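Local coordinates for protein immunomodulatory active chitinase (PDB 6G9C) that probably hydrolyses chitin as a family 18 glycoside hydrolase of the whipworm Trichuris suis, and shows immunomodulatory activity, at residues P273-G278 against L370-F375; G307-Y312 against Q340-D345; K131-L136 against C167-A172; F148-E153 against E161-L166. All blocks are in the same frame, centred on the assembly; numbering follows the deposited sequence.

Interaction 1 of 4, residues P273-G278 against L370-F375; sequences PTYGRG and LDYDDF. With EDO (1,2-ethanediol), chain C; EDO (1,2-ethanediol), chain D.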
# COMPACT_ATOMS: atom_id res chain seq x y z
N PRO A 273 -12.34 26.60 -0.15
CA PRO A 273 -13.40 25.98 -0.97
C PRO A 273 -13.04 26.03 -2.44
O PRO A 273 -12.56 27.05 -2.94
CB PRO A 273 -14.61 26.87 -0.68
CG PRO A 273 -14.03 28.21 -0.36
CD PRO A 273 -12.69 27.96 0.29
N THR A 274 -13.32 24.94 -3.16
CA THR A 274 -13.21 24.96 -4.63
C THR A 274 -14.58 24.99 -5.29
O THR A 274 -14.68 24.82 -6.51
CB THR A 274 -12.41 23.77 -5.15
OG1 THR A 274 -12.96 22.55 -4.63
CG2 THR A 274 -10.94 23.88 -4.75
N TYR A 275 -15.64 25.19 -4.50
CA TYR A 275 -17.00 25.42 -4.95
C TYR A 275 -17.38 26.86 -4.63
O TYR A 275 -16.68 27.57 -3.90
CB TYR A 275 -18.00 24.46 -4.28
CG TYR A 275 -18.07 24.75 -2.79
CD1 TYR A 275 -17.09 24.28 -1.94
CD2 TYR A 275 -19.06 25.57 -2.27
CE1 TYR A 275 -17.12 24.57 -0.57
CE2 TYR A 275 -19.10 25.88 -0.91
CZ TYR A 275 -18.11 25.38 -0.08
OH TYR A 275 -18.13 25.69 1.25
N GLY A 276 -18.52 27.27 -5.19
CA GLY A 276 -19.13 28.53 -4.86
C GLY A 276 -20.59 28.33 -4.47
O GLY A 276 -21.14 27.23 -4.58
N ARG A 277 -21.21 29.43 -4.02
CA ARG A 277 -22.61 29.43 -3.63
C ARG A 277 -23.34 30.51 -4.39
O ARG A 277 -22.75 31.55 -4.72
CB ARG A 277 -22.80 29.65 -2.13
CG ARG A 277 -22.21 28.54 -1.29
CD ARG A 277 -22.70 28.53 0.15
NE ARG A 277 -22.26 27.28 0.78
CZ ARG A 277 -22.91 26.13 0.68
NH1 ARG A 277 -24.07 26.06 0.05
NH2 ARG A 277 -22.40 25.04 1.25
N GLY A 278 -24.61 30.28 -4.66
CA GLY A 278 -25.32 31.06 -5.65
C GLY A 278 -26.74 31.41 -5.24
O GLY A 278 -27.38 30.71 -4.45
N LEU A 370 -11.47 17.91 -3.84
CA LEU A 370 -10.70 17.60 -5.04
C LEU A 370 -11.57 17.66 -6.29
O LEU A 370 -11.08 18.03 -7.37
CB LEU A 370 -10.08 16.21 -4.92
CG LEU A 370 -8.89 16.01 -3.99
CD1 LEU A 370 -8.80 14.53 -3.62
CD2 LEU A 370 -7.59 16.50 -4.65
N ASP A 371 -12.84 17.28 -6.18
CA ASP A 371 -13.66 17.06 -7.36
C ASP A 371 -14.37 18.32 -7.84
O ASP A 371 -15.08 18.26 -8.84
CB ASP A 371 -14.70 15.96 -7.08
CG ASP A 371 -15.43 16.17 -5.77
OD1 ASP A 371 -16.40 16.96 -5.75
OD2 ASP A 371 -15.02 15.56 -4.76
N TYR A 372 -14.18 19.45 -7.17
CA TYR A 372 -14.75 20.70 -7.66
C TYR A 372 -13.76 21.54 -8.47
O TYR A 372 -14.19 22.47 -9.17
CB TYR A 372 -15.26 21.55 -6.50
CG TYR A 372 -16.43 21.00 -5.74
CD1 TYR A 372 -17.41 20.23 -6.36
CD2 TYR A 372 -16.56 21.27 -4.38
CE1 TYR A 372 -18.51 19.74 -5.62
CE2 TYR A 372 -17.63 20.80 -3.66
CZ TYR A 372 -18.60 20.05 -4.27
OH TYR A 372 -19.66 19.60 -3.49
N ASP A 373 -12.47 21.24 -8.38
CA ASP A 373 -11.46 21.90 -9.19
C ASP A 373 -11.59 21.42 -10.64
O ASP A 373 -12.27 20.43 -10.94
CB ASP A 373 -10.08 21.58 -8.63
CG ASP A 373 -9.01 22.59 -9.01
OD1 ASP A 373 -9.23 23.52 -9.83
OD2 ASP A 373 -7.89 22.43 -8.47
N ASP A 374 -10.90 22.11 -11.54
CA ASP A 374 -10.79 21.65 -12.93
C ASP A 374 -9.77 20.51 -12.96
O ASP A 374 -8.62 20.67 -13.38
CB ASP A 374 -10.39 22.81 -13.84
CG ASP A 374 -10.61 22.53 -15.34
OD1 ASP A 374 -11.44 21.65 -15.70
OD2 ASP A 374 -9.96 23.21 -16.16
N PHE A 375 -10.19 19.34 -12.47
CA PHE A 375 -9.22 18.26 -12.24
C PHE A 375 -8.79 17.57 -13.53
O PHE A 375 -7.73 16.92 -13.53
CB PHE A 375 -9.78 17.23 -11.25
CG PHE A 375 -11.07 16.61 -11.66
CD1 PHE A 375 -12.28 17.20 -11.31
CD2 PHE A 375 -11.09 15.42 -12.39
CE1 PHE A 375 -13.48 16.63 -11.68
CE2 PHE A 375 -12.29 14.84 -12.77
CZ PHE A 375 -13.49 15.45 -12.41
C1 EDO C . -20.28 22.05 -0.95
O1 EDO C . -19.91 20.67 -1.04
C2 EDO C . -21.50 22.20 -1.83
O2 EDO C . -22.61 21.45 -1.33
C1 EDO D . -18.40 21.49 3.08
O1 EDO D . -18.81 21.40 4.44
C2 EDO D . -18.94 22.78 2.46
O2 EDO D . -20.35 22.88 2.68
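A chi1 of 53° wedges T274 OG1 between its own backbone N and carbonyl carbon, turned to Y372, while Y372 at chi1 -67° sets its ring beside its own backbone N, so that Y372 CB and CD2 meet T274 and Y275. T274 OG1 consequently sits near the plane of the Y372 ring, 3.1 Å from Y372 CB, and its hydrogen bond goes to T369 O, just before L370. Threonine suits the spot, being small, branched and able to hold that carbonyl. Beside it Y275 CB packs 3.5 Å from Y372 CD2, and the two rings are inclined at 65°, neither stacked nor edge-to-face. Their hydroxyl ends meet polar partners. Y372 OH shares a 2.7 Å hydrogen bond with O1 of one ethanediol (chain C), whose C1 lies over the centre of one Y275 face. A second ethanediol (chain D) offers O2 to R277 NH2 in a weak bond of 3.3 Å. D221 takes both Y275 OH and the R277 guanidinium, fixing these groups. An aromatic face (Y275) beside hydroxyl, carboxylate and guanidinium groups, here holding small diols probably from the crystallisation liquor, is what a sugar-binding surface offers, consistent with the chitin cleft of family 18 enzymes.

Interaction 2 of 4, residues G307-Y312 against Q340-D345; sequences GVISYY and QWFSYD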
# COMPACT_ATOMS: atom_id res chain seq x y z
N GLY A 307 -28.18 26.35 -5.51
CA GLY A 307 -27.43 27.12 -4.55
C GLY A 307 -25.93 26.88 -4.54
O GLY A 307 -25.23 27.58 -3.79
N VAL A 308 -25.41 25.92 -5.30
CA VAL A 308 -23.98 25.63 -5.31
C VAL A 308 -23.50 25.48 -6.75
O VAL A 308 -24.28 25.18 -7.66
CB VAL A 308 -23.63 24.37 -4.47
CG1 VAL A 308 -24.37 23.16 -4.98
CG2 VAL A 308 -22.14 24.11 -4.46
N ILE A 309 -22.20 25.70 -6.95
CA ILE A 309 -21.56 25.60 -8.26
C ILE A 309 -20.12 25.18 -8.01
O ILE A 309 -19.53 25.51 -6.97
CB ILE A 309 -21.62 26.94 -9.04
CG1 ILE A 309 -21.12 26.77 -10.49
CG2 ILE A 309 -20.79 28.02 -8.34
CD1 ILE A 309 -21.52 27.95 -11.43
N SER A 310 -19.55 24.43 -8.95
CA SER A 310 -18.14 24.07 -8.86
C SER A 310 -17.28 25.08 -9.62
O SER A 310 -17.76 25.79 -10.51
CB SER A 310 -17.89 22.68 -9.43
OG SER A 310 -18.05 22.71 -10.85
N TYR A 311 -15.99 25.13 -9.28
CA TYR A 311 -15.09 26.01 -10.01
C TYR A 311 -15.10 25.69 -11.50
O TYR A 311 -15.12 26.61 -12.34
CB TYR A 311 -13.67 25.93 -9.45
CG TYR A 311 -12.71 26.74 -10.28
CD1 TYR A 311 -12.81 28.12 -10.32
CD2 TYR A 311 -11.74 26.13 -11.06
CE1 TYR A 311 -11.95 28.88 -11.13
CE2 TYR A 311 -10.89 26.88 -11.85
CZ TYR A 311 -10.99 28.25 -11.87
OH TYR A 311 -10.14 29.01 -12.66
N TYR A 312 -15.08 24.41 -11.87
CA TYR A 312 -15.04 24.13 -13.30
C TYR A 312 -16.35 24.53 -13.99
O TYR A 312 -16.35 24.87 -15.18
CB TYR A 312 -14.68 22.66 -13.56
CG TYR A 312 -15.65 21.60 -13.07
CD1 TYR A 312 -16.78 21.26 -13.82
CD2 TYR A 312 -15.40 20.89 -11.89
CE1 TYR A 312 -17.65 20.26 -13.38
CE2 TYR A 312 -16.27 19.90 -11.45
CZ TYR A 312 -17.39 19.58 -12.20
OH TYR A 312 -18.26 18.59 -11.77
N GLN A 340 -28.48 35.15 -12.26
CA GLN A 340 -27.73 34.20 -11.45
C GLN A 340 -26.45 34.86 -10.93
O GLN A 340 -25.71 35.47 -11.70
CB GLN A 340 -27.40 32.94 -12.26
CG GLN A 340 -28.62 32.24 -12.85
CD GLN A 340 -29.52 31.64 -11.78
OE1 GLN A 340 -29.22 30.59 -11.20
NE2 GLN A 340 -30.65 32.30 -11.51
N TRP A 341 -26.21 34.71 -9.63
CA TRP A 341 -25.13 35.41 -8.93
C TRP A 341 -24.41 34.41 -8.04
O TRP A 341 -25.06 33.75 -7.23
CB TRP A 341 -25.70 36.56 -8.10
CG TRP A 341 -24.74 37.56 -7.60
CD1 TRP A 341 -24.58 38.84 -8.07
CD2 TRP A 341 -23.85 37.43 -6.48
NE1 TRP A 341 -23.62 39.49 -7.33
CE2 TRP A 341 -23.16 38.66 -6.35
CE3 TRP A 341 -23.57 36.40 -5.58
CZ2 TRP A 341 -22.20 38.88 -5.36
CZ3 TRP A 341 -22.60 36.61 -4.59
CH2 TRP A 341 -21.94 37.85 -4.49
N PHE A 342 -23.09 34.30 -8.18
CA PHE A 342 -22.34 33.32 -7.42
C PHE A 342 -21.14 33.97 -6.76
O PHE A 342 -20.40 34.71 -7.41
CB PHE A 342 -21.83 32.16 -8.29
CG PHE A 342 -22.89 31.47 -9.09
CD1 PHE A 342 -23.20 31.91 -10.38
CD2 PHE A 342 -23.51 30.33 -8.60
CE1 PHE A 342 -24.17 31.26 -11.13
CE2 PHE A 342 -24.48 29.67 -9.37
CZ PHE A 342 -24.80 30.13 -10.61
N SER A 343 -20.92 33.67 -5.49
CA SER A 343 -19.64 33.94 -4.85
C SER A 343 -18.80 32.67 -4.93
O SER A 343 -19.30 31.59 -4.62
CB SER A 343 -19.85 34.37 -3.40
OG SER A 343 -18.67 34.18 -2.65
N TYR A 344 -17.55 32.79 -5.34
CA TYR A 344 -16.76 31.58 -5.53
C TYR A 344 -15.30 31.90 -5.21
O TYR A 344 -14.98 33.00 -4.76
CB TYR A 344 -16.92 31.01 -6.95
CG TYR A 344 -16.34 31.85 -8.07
CD1 TYR A 344 -16.96 33.04 -8.48
CD2 TYR A 344 -15.18 31.45 -8.75
CE1 TYR A 344 -16.43 33.80 -9.52
CE2 TYR A 344 -14.65 32.20 -9.79
CZ TYR A 344 -15.28 33.38 -10.17
OH TYR A 344 -14.75 34.13 -11.21
N ASP A 345 -14.43 30.91 -5.42
CA ASP A 345 -12.99 31.10 -5.25
C ASP A 345 -12.26 30.67 -6.52
O ASP A 345 -12.69 29.76 -7.23
CB ASP A 345 -12.47 30.33 -4.03
CG ASP A 345 -12.63 31.13 -2.74
OD1 ASP A 345 -13.73 31.07 -2.14
OD2 ASP A 345 -11.67 31.83 -2.35
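One face of the F342 ring is topped by I309: its CD1 stands 4.0 Å from the F342 ring centroid, only 11° off the normal, a CH-pi contact. The other branch, I309 CG2, drops to 3.6 Å from F342 CD2, so the forked side chain spans the ring from centre to rim. This follows from chi1 of -172°, which sends CG1 opposite the backbone N. The Y311 ring receives Y344 CD2 at its edge, 4.4 Å from Y311 CD1, and D345 O approaches the same Y311 CD1 obliquely at 3.5 Å. F342 O lies at the edge of the Y344 ring. These segments belong to the alpha+beta insertion that family 18 chitinases carry between the last two barrel strands, 268-281 and 364-368. Strands 308-310 and 340-343 each pair antiparallel with strand 268-281, I309 bonding to G276 and S343 to R277, and the isoleucine and phenylalanine meet across that middle strand, where G276, lacking a side chain, keeps the way clear. Large apolar residues suit this buried layer, which helix 311-319 roofs through V314 and K317. S310 is the N-cap of that helix, and its OG also rests over the centre of the Y312 ring. At the tyrosine end the polar groups have partners of their own, Y311 OH bonding to H383 and D345 forming a salt bridge with K353.

Interaction 3 of 4, residues K131-L136 against C167-A172; sequences KFISSL and CQEILA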
# COMPACT_ATOMS: atom_id res chain seq x y z
N LYS A 131 -17.97 1.53 22.44
CA LYS A 131 -18.48 0.70 21.36
C LYS A 131 -18.13 1.30 20.01
O LYS A 131 -17.64 0.61 19.11
CB LYS A 131 -20.00 0.53 21.49
CG LYS A 131 -20.55 -0.48 20.50
CD LYS A 131 -22.05 -0.62 20.60
CE LYS A 131 -22.57 -1.54 19.51
NZ LYS A 131 -24.00 -1.90 19.70
N PHE A 132 -18.37 2.61 19.85
CA PHE A 132 -17.99 3.30 18.62
C PHE A 132 -16.49 3.20 18.35
O PHE A 132 -16.07 2.89 17.23
CB PHE A 132 -18.43 4.76 18.69
CG PHE A 132 -17.77 5.64 17.68
CD1 PHE A 132 -18.12 5.54 16.35
CD2 PHE A 132 -16.79 6.55 18.05
CE1 PHE A 132 -17.52 6.34 15.40
CE2 PHE A 132 -16.19 7.35 17.10
CZ PHE A 132 -16.56 7.25 15.77
N ILE A 133 -15.68 3.48 19.37
CA ILE A 133 -14.22 3.53 19.17
C ILE A 133 -13.68 2.16 18.75
O ILE A 133 -12.84 2.07 17.84
CB ILE A 133 -13.54 4.05 20.45
CG1 ILE A 133 -13.75 5.55 20.62
CG2 ILE A 133 -12.05 3.74 20.43
CD1 ILE A 133 -13.36 6.05 22.00
N SER A 134 -14.16 1.09 19.39
CA SER A 134 -13.74 -0.26 19.00
C SER A 134 -14.14 -0.56 17.56
O SER A 134 -13.35 -1.12 16.79
CB SER A 134 -14.34 -1.31 19.94
OG SER A 134 -13.79 -1.19 21.24
N SER A 135 -15.36 -0.18 17.19
CA SER A 135 -15.82 -0.38 15.82
C SER A 135 -14.97 0.42 14.83
O SER A 135 -14.61 -0.07 13.76
CB SER A 135 -17.29 0.03 15.70
OG SER A 135 -17.77 -0.17 14.39
N LEU A 136 -14.66 1.67 15.18
CA LEU A 136 -13.90 2.53 14.29
C LEU A 136 -12.47 2.02 14.10
O LEU A 136 -11.96 1.95 12.97
CB LEU A 136 -13.89 3.94 14.85
CG LEU A 136 -12.90 4.90 14.21
CD1 LEU A 136 -13.35 5.22 12.79
CD2 LEU A 136 -12.74 6.16 15.04
N CYS A 167 -12.89 12.71 22.15
CA CYS A 167 -11.59 12.92 21.52
C CYS A 167 -10.44 12.39 22.37
O CYS A 167 -9.50 11.78 21.84
CB CYS A 167 -11.38 14.40 21.21
SG CYS A 167 -12.46 15.01 19.90
N GLN A 168 -10.49 12.59 23.69
CA GLN A 168 -9.44 12.05 24.55
C GLN A 168 -9.41 10.52 24.48
O GLN A 168 -8.33 9.92 24.45
CB GLN A 168 -9.64 12.52 26.00
CG GLN A 168 -9.46 14.02 26.18
CD GLN A 168 -9.93 14.48 27.55
OE1 GLN A 168 -10.81 13.86 28.15
NE2 GLN A 168 -9.33 15.56 28.05
N GLU A 169 -10.59 9.89 24.44
CA GLU A 169 -10.65 8.43 24.42
C GLU A 169 -10.22 7.86 23.06
O GLU A 169 -9.60 6.79 23.00
CB GLU A 169 -12.05 7.96 24.80
CG GLU A 169 -12.35 8.19 26.30
CD GLU A 169 -13.84 8.19 26.65
OE1 GLU A 169 -14.66 7.70 25.85
OE2 GLU A 169 -14.18 8.70 27.74
N ILE A 170 -10.56 8.54 21.95
CA ILE A 170 -10.08 8.11 20.63
C ILE A 170 -8.56 8.07 20.61
O ILE A 170 -7.95 7.06 20.24
CB ILE A 170 -10.61 9.03 19.51
CG1 ILE A 170 -12.09 8.74 19.21
CG2 ILE A 170 -9.76 8.86 18.19
CD1 ILE A 170 -12.80 9.89 18.45
N LEU A 171 -7.92 9.17 21.03
CA LEU A 171 -6.46 9.21 21.01
C LEU A 171 -5.87 8.12 21.89
O LEU A 171 -4.92 7.44 21.49
CB LEU A 171 -5.95 10.59 21.43
CG LEU A 171 -4.42 10.71 21.54
CD1 LEU A 171 -3.75 10.50 20.18
CD2 LEU A 171 -4.01 12.04 22.13
N ALA A 172 -6.44 7.93 23.09
CA ALA A 172 -5.95 6.89 23.99
C ALA A 172 -6.01 5.52 23.33
O ALA A 172 -5.06 4.72 23.45
CB ALA A 172 -6.75 6.89 25.30
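Helical segments 131-136 and 167-172 run broadly the same way, their axes 10.4 Å apart at closest and crossing at -38°, with the CA atoms of I133 and I170 the nearest pair. I133 does most of the touching. Its CG1 lies anti to the carbonyl carbon (chi1 -74°) and the chain then extends, carrying the tip straight across the gap. There I133 CD1 rests against E169 CB at 3.6 Å and I170 N at 3.7 Å, in the angle between two successive residues of the other helix. The two isoleucines lean past each other obliquely, I133 CG1 coming within 3.9 Å of I170 CG1. Slender, branched isoleucine fits such a seam, since it can reach across while its second branch stays close to its own helix. At the inner side I170 CD1 approaches the edge of the F132 ring, 4.4 Å from F132 CE2, a looser contact. E169 serves in two ways: its CB belongs to the apolar seam, whereas its extended chain delivers the carboxylate to R129, a salt bridge back to helix 126-142 at the outer, partly exposed side. Behind the seam the helices lie against strand 147-151: F132, L136 and I170 all pack on F148, and C167 on L150. V78 of strand 78-79 meets F132 and L136, while helix 205-211 borders helix 160-181 through L208 and V211.

Interaction 4 of 4, residues F148-E153 against E161-L166; sequences FDLDWE and ENYLLL. With EDO (1,2-ethanediol), chain E.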
# COMPACT_ATOMS: atom_id res chain seq x y z
N PHE A 148 -7.99 9.13 11.30
CA PHE A 148 -9.41 9.39 11.46
C PHE A 148 -9.64 10.89 11.54
O PHE A 148 -8.89 11.60 12.22
CB PHE A 148 -9.95 8.72 12.74
CG PHE A 148 -11.39 9.03 13.02
CD1 PHE A 148 -12.36 8.76 12.07
CD2 PHE A 148 -11.77 9.60 14.23
CE1 PHE A 148 -13.70 9.03 12.33
CE2 PHE A 148 -13.11 9.88 14.50
CZ PHE A 148 -14.08 9.60 13.54
N ASP A 149 -10.67 11.37 10.84
CA ASP A 149 -11.04 12.79 10.81
C ASP A 149 -12.49 12.92 11.27
O ASP A 149 -13.41 12.44 10.59
CB ASP A 149 -10.82 13.35 9.40
CG ASP A 149 -11.29 14.78 9.27
OD1 ASP A 149 -10.77 15.65 10.02
OD2 ASP A 149 -12.16 15.05 8.41
N LEU A 150 -12.68 13.53 12.44
CA LEU A 150 -14.00 13.64 13.07
C LEU A 150 -14.67 14.92 12.59
O LEU A 150 -14.18 16.02 12.86
CB LEU A 150 -13.85 13.64 14.59
CG LEU A 150 -15.11 13.81 15.43
CD1 LEU A 150 -16.14 12.73 15.09
CD2 LEU A 150 -14.74 13.75 16.91
N ASP A 151 -15.80 14.78 11.87
CA ASP A 151 -16.49 15.94 11.30
C ASP A 151 -17.90 16.06 11.86
O ASP A 151 -18.87 16.12 11.11
CB ASP A 151 -16.56 15.85 9.77
CG ASP A 151 -15.18 15.79 9.11
OD1 ASP A 151 -14.17 15.99 9.82
OD2 ASP A 151 -15.11 15.56 7.88
N TRP A 152 -18.02 16.06 13.18
CA TRP A 152 -19.30 16.30 13.83
C TRP A 152 -19.68 17.77 13.66
O TRP A 152 -18.94 18.65 14.13
CB TRP A 152 -19.16 15.91 15.30
CG TRP A 152 -20.31 16.09 16.23
CD1 TRP A 152 -21.47 16.80 16.02
CD2 TRP A 152 -20.39 15.58 17.57
NE1 TRP A 152 -22.27 16.74 17.16
CE2 TRP A 152 -21.62 15.99 18.12
CE3 TRP A 152 -19.52 14.81 18.35
CZ2 TRP A 152 -22.02 15.65 19.42
CZ3 TRP A 152 -19.92 14.46 19.64
CH2 TRP A 152 -21.16 14.89 20.16
N GLU A 153 -20.81 18.05 13.01
CA GLU A 153 -21.19 19.43 12.67
C GLU A 153 -22.54 19.79 13.28
O GLU A 153 -23.58 19.61 12.63
CB GLU A 153 -21.21 19.59 11.12
CG GLU A 153 -19.85 19.27 10.48
CD GLU A 153 -19.82 19.49 8.97
OE1 GLU A 153 -20.72 20.17 8.42
OE2 GLU A 153 -18.87 18.97 8.35
N GLU A 161 -18.63 18.70 26.92
CA GLU A 161 -17.84 17.78 27.69
C GLU A 161 -17.79 16.42 27.04
O GLU A 161 -16.79 15.81 27.03
CB GLU A 161 -18.33 17.75 29.15
CG GLU A 161 -17.81 18.92 29.97
CD GLU A 161 -18.60 19.23 31.27
OE1 GLU A 161 -19.38 18.38 31.76
OE2 GLU A 161 -18.43 20.31 31.83
N ASN A 162 -18.86 15.94 26.51
CA ASN A 162 -18.83 14.64 25.84
C ASN A 162 -17.90 14.65 24.64
O ASN A 162 -17.19 13.67 24.38
CB ASN A 162 -20.25 14.26 25.42
CG ASN A 162 -21.17 14.11 26.61
OD1 ASN A 162 -20.73 13.77 27.72
ND2 ASN A 162 -22.46 14.35 26.40
N TYR A 163 -17.88 15.76 23.90
CA TYR A 163 -17.03 15.84 22.71
C TYR A 163 -15.56 15.72 23.09
O TYR A 163 -14.78 15.02 22.42
CB TYR A 163 -17.30 17.14 21.98
CG TYR A 163 -16.51 17.30 20.70
CD1 TYR A 163 -16.98 16.78 19.50
CD2 TYR A 163 -15.30 17.99 20.70
CE1 TYR A 163 -16.25 16.94 18.32
CE2 TYR A 163 -14.57 18.15 19.52
CZ TYR A 163 -15.05 17.62 18.34
OH TYR A 163 -14.31 17.79 17.19
N LEU A 164 -15.16 16.40 24.17
CA LEU A 164 -13.78 16.33 24.63
C LEU A 164 -13.44 14.92 25.11
O LEU A 164 -12.35 14.40 24.82
CB LEU A 164 -13.55 17.35 25.74
CG LEU A 164 -12.19 17.25 26.45
CD1 LEU A 164 -11.09 17.54 25.46
CD2 LEU A 164 -12.10 18.15 27.67
N LEU A 165 -14.35 14.30 25.87
CA LEU A 165 -14.13 12.92 26.31
C LEU A 165 -13.98 11.99 25.12
O LEU A 165 -13.06 11.16 25.07
CB LEU A 165 -15.29 12.47 27.20
CG LEU A 165 -15.28 13.01 28.63
CD1 LEU A 165 -16.65 12.84 29.29
CD2 LEU A 165 -14.18 12.35 29.48
N LEU A 166 -14.88 12.10 24.14
CA LEU A 166 -14.75 11.31 22.92
C LEU A 166 -13.36 11.47 22.29
O LEU A 166 -12.69 10.47 21.96
CB LEU A 166 -15.84 11.70 21.92
CG LEU A 166 -15.77 11.08 20.53
CD1 LEU A 166 -15.94 9.58 20.59
CD2 LEU A 166 -16.83 11.69 19.63
C1 EDO E . -16.89 18.20 5.86
O1 EDO E . -18.15 18.94 5.84
C2 EDO E . -15.68 19.11 6.09
O2 EDO E . -15.70 20.19 5.12
O HOH W 1 -15.70 17.16 14.80
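A water joins Y163 to the strand end: it is hydrogen-bonded to L150 O at 2.7 Å, accepts from W152 N at 3.0 Å and hydrogen-bonds with Y163 OH at 2.8 Å, in the plane of the tyrosine ring. Tyrosine suits the place, its ring packing among apolar groups while its hydroxyl reaches this water. With chi1 at -178°, the Y163 ring points away from its own helix and slides past W152 as an offset edge-to-face pair, planes at 64°, the edge of Y163 directed to the face of the indole six-membered ring; Y163 CD1 is 3.4 Å from W152 CE3. F119 stacks on the indole. L150 CD2 lies 3.8 Å from Y163 CE1 and meets L166 CD2 tip to tip at 4.0 Å. The same L166 methyl touches the edge of the indole near CZ3. E153 OE2 accepts a 2.6 Å hydrogen bond from O1 of an ethanediol that also bonds Y220 OH. The packing joins strand 147-151 to helix 160-181 in a beta-alpha-beta unit of the TIM barrel. D149, D151 and E153 match the DxDxE signature of family 18 chitinases, whose glutamate is the acid catalyst in relatives; L150 and W152, between these acids, point outward to the helix, and the acids probably form the active site.

Along the chain, interactions 3 and 4 come first and are nested: helix 126-142, strand 147-151 and helix 160-181 follow one another, and both contacts use the last of these, their centres 10 Å apart. Interaction 2 is likewise nested within interaction 1; their centres are 8 Å apart, and strand 268-281 pairs antiparallel with strands 308-310 and 340-343. The two groups lie on opposite sides of the chain's centre, interactions 1 and 4 having centres 27 Å but nearest atoms about 9 Å apart. Interactions 3 and 4 pack helices 126-142 and 160-181 together and on strand 147-151. Interaction 1 ties strand 268-281 to the loop after strand 364-368, interaction 2 lies in the inserted domain alongside, and interactions 1 and 4 probably approach the substrate cleft from different sides.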